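PDB 5J3U: protein Kinase A from Toxoplasma gondii, which binds cAMP in two cyclic nucleotide-binding domains and probably restrains a kinase catalytic subunit, as regulatory subunits of this family do. Local coordinates for residues S19-S24 with D125-R130; S132-F137 with D157-E162. All coordinates share one frame; numbering follows the deposited sequence. Where two conformers were deposited one is given.

Interaction 1 of 2, residues S19-S24 with D125-R130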
loop_
_atom_site.group_PDB
_atom_site.type_symbol
_atom_site.label_atom_id
_atom_site.label_comp_id
_atom_site.label_asym_id
_atom_site.label_seq_id
_atom_site.Cartn_x
_atom_site.Cartn_y
_atom_site.Cartn_z
ATOM N N SER A 19 4.129 0.729 4.316
ATOM C CA SER A 19 3.859 2.119 3.983
ATOM C C SER A 19 4.173 2.330 2.511
ATOM O O SER A 19 5.280 2.016 2.064
ATOM C CB SER A 19 4.740 3.021 4.796
ATOM O OG SER A 19 4.480 4.384 4.536
ATOM N N PHE A 20 3.254 2.930 1.747
ATOM C CA PHE A 20 3.520 3.070 0.320
ATOM C C PHE A 20 4.891 3.613 -0.064
ATOM O O PHE A 20 5.519 2.991 -0.904
ATOM C CB PHE A 20 2.453 3.882 -0.392
ATOM C CG PHE A 20 1.115 3.269 -0.321
ATOM C CD1 PHE A 20 0.845 2.062 -0.965
ATOM C CD2 PHE A 20 0.104 3.880 0.387
ATOM C CE1 PHE A 20 -0.389 1.465 -0.829
ATOM C CE2 PHE A 20 -1.167 3.300 0.481
ATOM C CZ PHE A 20 -1.408 2.092 -0.139
ATOM N N LEU A 21 5.372 4.709 0.533
ATOM C CA LEU A 21 6.635 5.278 0.037
ATOM C C LEU A 21 7.851 4.420 0.351
ATOM O O LEU A 21 8.877 4.619 -0.246
ATOM C CB LEU A 21 6.904 6.690 0.542
ATOM C CG LEU A 21 5.958 7.772 0.040
ATOM C CD1 LEU A 21 6.471 9.086 0.583
ATOM C CD2 LEU A 21 5.793 7.804 -1.489
ATOM N N PHE A 22 7.737 3.517 1.316
ATOM C CA PHE A 22 8.870 2.671 1.740
ATOM C C PHE A 22 8.826 1.254 1.244
ATOM O O PHE A 22 9.782 0.530 1.404
ATOM C CB PHE A 22 8.986 2.669 3.266
ATOM C CG PHE A 22 9.127 4.024 3.828
ATOM C CD1 PHE A 22 8.017 4.752 4.159
ATOM C CD2 PHE A 22 10.386 4.595 4.035
ATOM C CE1 PHE A 22 8.143 6.036 4.704
ATOM C CE2 PHE A 22 10.521 5.879 4.518
ATOM C CZ PHE A 22 9.402 6.597 4.857
ATOM N N ASN A 23 7.716 0.843 0.615
ATOM C CA ASN A 23 7.482 -0.566 0.332
ATOM C C ASN A 23 8.465 -1.179 -0.645
ATOM O O ASN A 23 8.670 -2.355 -0.586
ATOM C CB ASN A 23 6.021 -0.700 -0.203
ATOM C CG ASN A 23 5.637 -2.106 -0.552
ATOM O OD1 ASN A 23 5.628 -2.486 -1.715
ATOM N ND2 ASN A 23 5.331 -2.893 0.448
ATOM N N SER A 24 9.060 -0.387 -1.520
ATOM C CA SER A 24 10.014 -0.875 -2.504
ATOM C C SER A 24 11.455 -0.968 -1.974
ATOM O O SER A 24 12.320 -1.523 -2.702
ATOM C CB SER A 24 10.032 -0.002 -3.752
ATOM O OG SER A 24 10.726 1.196 -3.563
ATOM N N ASP A 125 14.117 8.979 -4.458
ATOM C CA ASP A 125 14.302 8.454 -5.818
ATOM C C ASP A 125 13.670 7.080 -6.005
ATOM O O ASP A 125 12.981 6.876 -7.017
ATOM C CB ASP A 125 15.797 8.461 -6.199
ATOM C CG ASP A 125 16.362 9.905 -6.365
ATOM O OD1 ASP A 125 15.580 10.879 -6.400
ATOM O OD2 ASP A 125 17.611 10.078 -6.444
ATOM N N ALA A 126 13.865 6.163 -5.054
ATOM C CA ALA A 126 13.315 4.829 -5.147
ATOM C C ALA A 126 11.792 4.880 -5.209
ATOM O O ALA A 126 11.155 4.164 -5.996
ATOM C CB ALA A 126 13.731 3.979 -3.967
ATOM N N ALA A 127 11.221 5.713 -4.368
ATOM C CA ALA A 127 9.744 5.852 -4.253
ATOM C C ALA A 127 9.142 6.397 -5.544
ATOM O O ALA A 127 8.127 5.833 -6.057
ATOM C CB ALA A 127 9.400 6.763 -3.115
ATOM N N THR A 128 9.758 7.476 -6.074
ATOM C CA THR A 128 9.214 8.115 -7.262
ATOM C C THR A 128 9.421 7.239 -8.480
ATOM O O THR A 128 8.532 7.163 -9.336
ATOM C CB THR A 128 9.712 9.545 -7.517
ATOM O OG1 THR A 128 11.082 9.525 -7.815
ATOM C CG2 THR A 128 9.473 10.488 -6.293
ATOM N N LYS A 129 10.533 6.524 -8.528
ATOM C CA LYS A 129 10.720 5.555 -9.584
ATOM C C LYS A 129 9.715 4.401 -9.536
ATOM O O LYS A 129 9.193 3.972 -10.595
ATOM C CB LYS A 129 12.122 4.996 -9.539
ATOM C CG LYS A 129 12.411 4.164 -10.758
ATOM C CD LYS A 129 13.883 3.790 -10.911
ATOM C CE LYS A 129 13.994 2.678 -11.957
ATOM N NZ LYS A 129 15.414 2.273 -12.099
ATOM N N ARG A 130 9.478 3.887 -8.335
ATOM C CA ARG A 130 8.529 2.801 -8.192
ATOM C C ARG A 130 7.145 3.204 -8.711
ATOM O O ARG A 130 6.491 2.441 -9.407
ATOM C CB ARG A 130 8.448 2.311 -6.749
ATOM C CG ARG A 130 7.709 0.988 -6.624
ATOM C CD ARG A 130 8.591 -0.022 -7.354
ATOM N NE ARG A 130 8.116 -1.376 -7.510
ATOM C CZ ARG A 130 7.417 -1.859 -8.547
ATOM N NH1 ARG A 130 6.951 -1.073 -9.518
ATOM N NH2 ARG A 130 7.145 -3.149 -8.568
#
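In the turn of what is probably the N3A motif, as in PKA regulatory subunits, L21 and S24 rest on A126, A127 and R130 of helix 116-138. The turn joins helices 6-18 and 27-36, and helix 116-138 leaves the first cyclic nucleotide-binding domain for the second. The nearest CA pair is L21 and A127, 5.3 Å apart, and at this separation the A127 methyl meets the leucine backbone directly. That methyl points at the turn and lies 3.6 Å from the carbonyl oxygen of L21. It also meets one branch of that leucine, with CD2 of L21 4.1 Å from CB of A127. CG of L21 stands anti to its carbonyl carbon (chi1 -67°), and of the two methyls the CD2 branch alone comes nearer A127 CB than L21 CB does. The same side chain touches E90, L94 and F119 and lies about 9 Å from bound cAMP, linking the turn to the edge of the first nucleotide site. About one turn on from A127, R130 receives S24 on its aliphatic stem, S24 CB lying 3.8 Å from R130 CG and 3.9 Å from R130 CD. In the conformer described here, R130 bends at chi2 (66°), S24 CB lies near the guanidinium plane at its edge, and NH2 forms a salt bridge with E184. S24 OG, 3.9 Å from A126 O, is too distant for a hydrogen bond. No hydrogen bond crosses the 188 Å² interface; it rests on methyl, methylene and carbonyl contacts. Such nondirectional contacts fix no exact register by polar pairing, consistent with the shifts of the N3A motif against this helix that accompany cAMP binding in related regulatory subunits.

Interaction 2 of 2, residues S132-F137 with D157-E162; sequences SMYDSF and DALRTE
L159, on strand 159-165, covers one face of the Y134 ring. Its CB sits 3.8 Å from the ring centroid and only 10° from the ring normal, the geometry of a CH-pi contact. One leucine methyl extends the cover toward the root of the ring, CD1 of L159 lying 3.7 Å from CD1 of Y134. The L159 carbonyl oxygen approaches CE2 of Y134 at 3.6 Å. R160 CB points away from the helix and its NE bonds Q18 O, while R160 C is 3.2 Å from Y134 OH. T161 then reaches the ring's edge, where a hydrogen bond of 2.6 Å joins its OG1 to Y134 OH. T161 OG1 is also bonded to E184 OE2, so this hydroxyl serves two partners. Helix 132-137 crosses the strand almost at right angles (92°), with axes 10.4 Å apart; the ring spans that gap with Y134 CG anti to its carbonyl carbon (chi1 -79°). R130, in the conformer described here, makes a cation-pi contact on the face opposite L159. Cover on both faces and the hydroxyl bond probably limit rotation of the ring, through which Y134 joins the interdomain helix to the edge strand of the second domain's sheet.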
loop_
_atom_site.group_PDB
_atom_site.type_symbol
_atom_site.label_atom_id
_atom_site.label_comp_id
_atom_site.label_asym_id
_atom_site.label_seq_id
_atom_site.Cartn_x
_atom_site.Cartn_y
_atom_site.Cartn_z
ATOM N N SER A 132 6.367 5.543 -10.884
ATOM C CA SER A 132 6.408 5.659 -12.322
ATOM C C SER A 132 6.366 4.274 -12.992
ATOM O O SER A 132 5.654 4.062 -13.967
ATOM C CB SER A 132 7.634 6.470 -12.744
ATOM O OG SER A 132 7.607 6.612 -14.138
ATOM N N MET A 133 7.084 3.319 -12.420
ATOM C CA MET A 133 7.110 1.954 -12.950
ATOM C C MET A 133 5.731 1.304 -12.792
ATOM O O MET A 133 5.292 0.602 -13.716
ATOM C CB MET A 133 8.197 1.123 -12.273
ATOM C CG MET A 133 9.596 1.622 -12.605
ATOM S SD MET A 133 10.089 1.307 -14.318
ATOM C CE MET A 133 10.428 -0.444 -14.262
ATOM N N TYR A 134 5.041 1.598 -11.682
ATOM C CA TYR A 134 3.652 1.088 -11.523
ATOM C C TYR A 134 2.749 1.707 -12.589
ATOM O O TYR A 134 1.955 1.001 -13.226
ATOM C CB TYR A 134 3.048 1.375 -10.162
ATOM C CG TYR A 134 3.474 0.477 -9.032
ATOM C CD1 TYR A 134 3.509 -0.916 -9.164
ATOM C CD2 TYR A 134 3.756 1.047 -7.766
ATOM C CE1 TYR A 134 3.861 -1.731 -8.086
ATOM C CE2 TYR A 134 4.085 0.252 -6.670
ATOM C CZ TYR A 134 4.135 -1.121 -6.824
ATOM O OH TYR A 134 4.471 -1.866 -5.723
ATOM N N ASP A 135 2.897 3.007 -12.826
ATOM C CA ASP A 135 2.106 3.625 -13.861
ATOM C C ASP A 135 2.298 3.025 -15.259
ATOM O O ASP A 135 1.343 2.790 -15.973
ATOM C CB ASP A 135 2.354 5.092 -13.897
ATOM C CG ASP A 135 1.252 5.827 -14.623
ATOM O OD1 ASP A 135 0.026 5.569 -14.343
ATOM O OD2 ASP A 135 1.643 6.665 -15.442
ATOM N N SER A 136 3.562 2.776 -15.606
ATOM C CA SER A 136 3.942 2.115 -16.824
ATOM C C SER A 136 3.380 0.747 -16.948
ATOM O O SER A 136 2.766 0.407 -17.987
ATOM C CB SER A 136 5.444 2.105 -16.932
ATOM O OG SER A 136 5.795 1.471 -18.113
ATOM N N PHE A 137 3.456 -0.015 -15.857
ATOM C CA PHE A 137 2.977 -1.390 -15.808
ATOM C C PHE A 137 1.490 -1.395 -16.048
ATOM O O PHE A 137 1.026 -2.139 -16.888
ATOM C CB PHE A 137 3.339 -1.993 -14.479
ATOM C CG PHE A 137 2.640 -3.283 -14.158
ATOM C CD1 PHE A 137 2.863 -4.397 -14.939
ATOM C CD2 PHE A 137 1.812 -3.362 -13.048
ATOM C CE1 PHE A 137 2.233 -5.616 -14.634
ATOM C CE2 PHE A 137 1.194 -4.561 -12.721
ATOM C CZ PHE A 137 1.405 -5.676 -13.526
ATOM N N ASP A 157 -0.692 4.537 -7.241
ATOM C CA ASP A 157 -0.373 5.122 -5.930
ATOM C C ASP A 157 -0.793 4.272 -4.736
ATOM O O ASP A 157 -0.286 4.462 -3.663
ATOM C CB ASP A 157 -1.073 6.475 -5.766
ATOM C CG ASP A 157 -0.425 7.594 -6.590
ATOM O OD1 ASP A 157 0.695 7.407 -7.103
ATOM O OD2 ASP A 157 -1.079 8.651 -6.778
ATOM N N ALA A 158 -1.711 3.325 -4.920
ATOM C CA ALA A 158 -2.178 2.397 -3.871
ATOM C C ALA A 158 -1.625 0.937 -3.972
ATOM O O ALA A 158 -2.124 0.005 -3.263
ATOM C CB ALA A 158 -3.683 2.350 -3.928
ATOM N N LEU A 159 -0.672 0.700 -4.855
ATOM C CA LEU A 159 -0.074 -0.636 -5.017
ATOM C C LEU A 159 1.120 -0.894 -4.110
ATOM O O LEU A 159 1.901 0.030 -3.836
ATOM C CB LEU A 159 0.381 -0.835 -6.453
ATOM C CG LEU A 159 -0.716 -0.874 -7.495
ATOM C CD1 LEU A 159 -0.178 -1.100 -8.872
ATOM C CD2 LEU A 159 -1.754 -1.955 -7.201
ATOM N N ARG A 160 1.230 -2.137 -3.642
ATOM C CA ARG A 160 2.428 -2.678 -2.984
ATOM C C ARG A 160 2.913 -3.868 -3.774
ATOM O O ARG A 160 2.185 -4.321 -4.654
ATOM C CB ARG A 160 2.141 -3.079 -1.547
ATOM C CG ARG A 160 1.676 -1.928 -0.688
ATOM C CD ARG A 160 1.202 -2.477 0.645
ATOM N NE ARG A 160 0.763 -1.471 1.582
ATOM C CZ ARG A 160 -0.455 -0.932 1.650
ATOM N NH1 ARG A 160 -1.427 -1.236 0.776
ATOM N NH2 ARG A 160 -0.687 -0.015 2.595
ATOM N N THR A 161 4.168 -4.247 -3.608
ATOM C CA THR A 161 4.747 -5.396 -4.341
ATOM C C THR A 161 5.109 -6.463 -3.364
ATOM O O THR A 161 5.640 -6.157 -2.294
ATOM C CB THR A 161 5.965 -4.988 -5.175
ATOM O OG1 THR A 161 5.487 -4.149 -6.242
ATOM C CG2 THR A 161 6.673 -6.162 -5.771
ATOM N N GLU A 162 4.850 -7.701 -3.715
ATOM C CA GLU A 162 5.295 -8.849 -2.900
ATOM C C GLU A 162 5.920 -9.923 -3.831
ATOM O O GLU A 162 5.466 -10.070 -4.968
ATOM C CB GLU A 162 4.112 -9.488 -2.178
ATOM C CG GLU A 162 3.461 -8.571 -1.153
ATOM C CD GLU A 162 2.298 -9.214 -0.385
ATOM O OE1 GLU A 162 1.990 -10.406 -0.600
ATOM O OE2 GLU A 162 1.682 -8.468 0.429
#

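How the interactions relate
From the N terminus, interaction 1 closes first: the turn after helix 6-18 meets helix 116-138, and the 100 residues between include the strands of the first nucleotide-binding domain. Interaction 2 follows in series, opening two residues later on the same helix and closing a loop of only 19 residues, through helix 149-157, at strand 159-165. The loops neither nest nor cross. Their centres lie 9 Å apart, and the contacts touch directly: N23 OD1 of 19-24 is 3.0 Å from T161 N of 157-162, a probable hydrogen bond. The N-terminal turn, the shared helix and the second domain's edge strand thus converge at the domain junction.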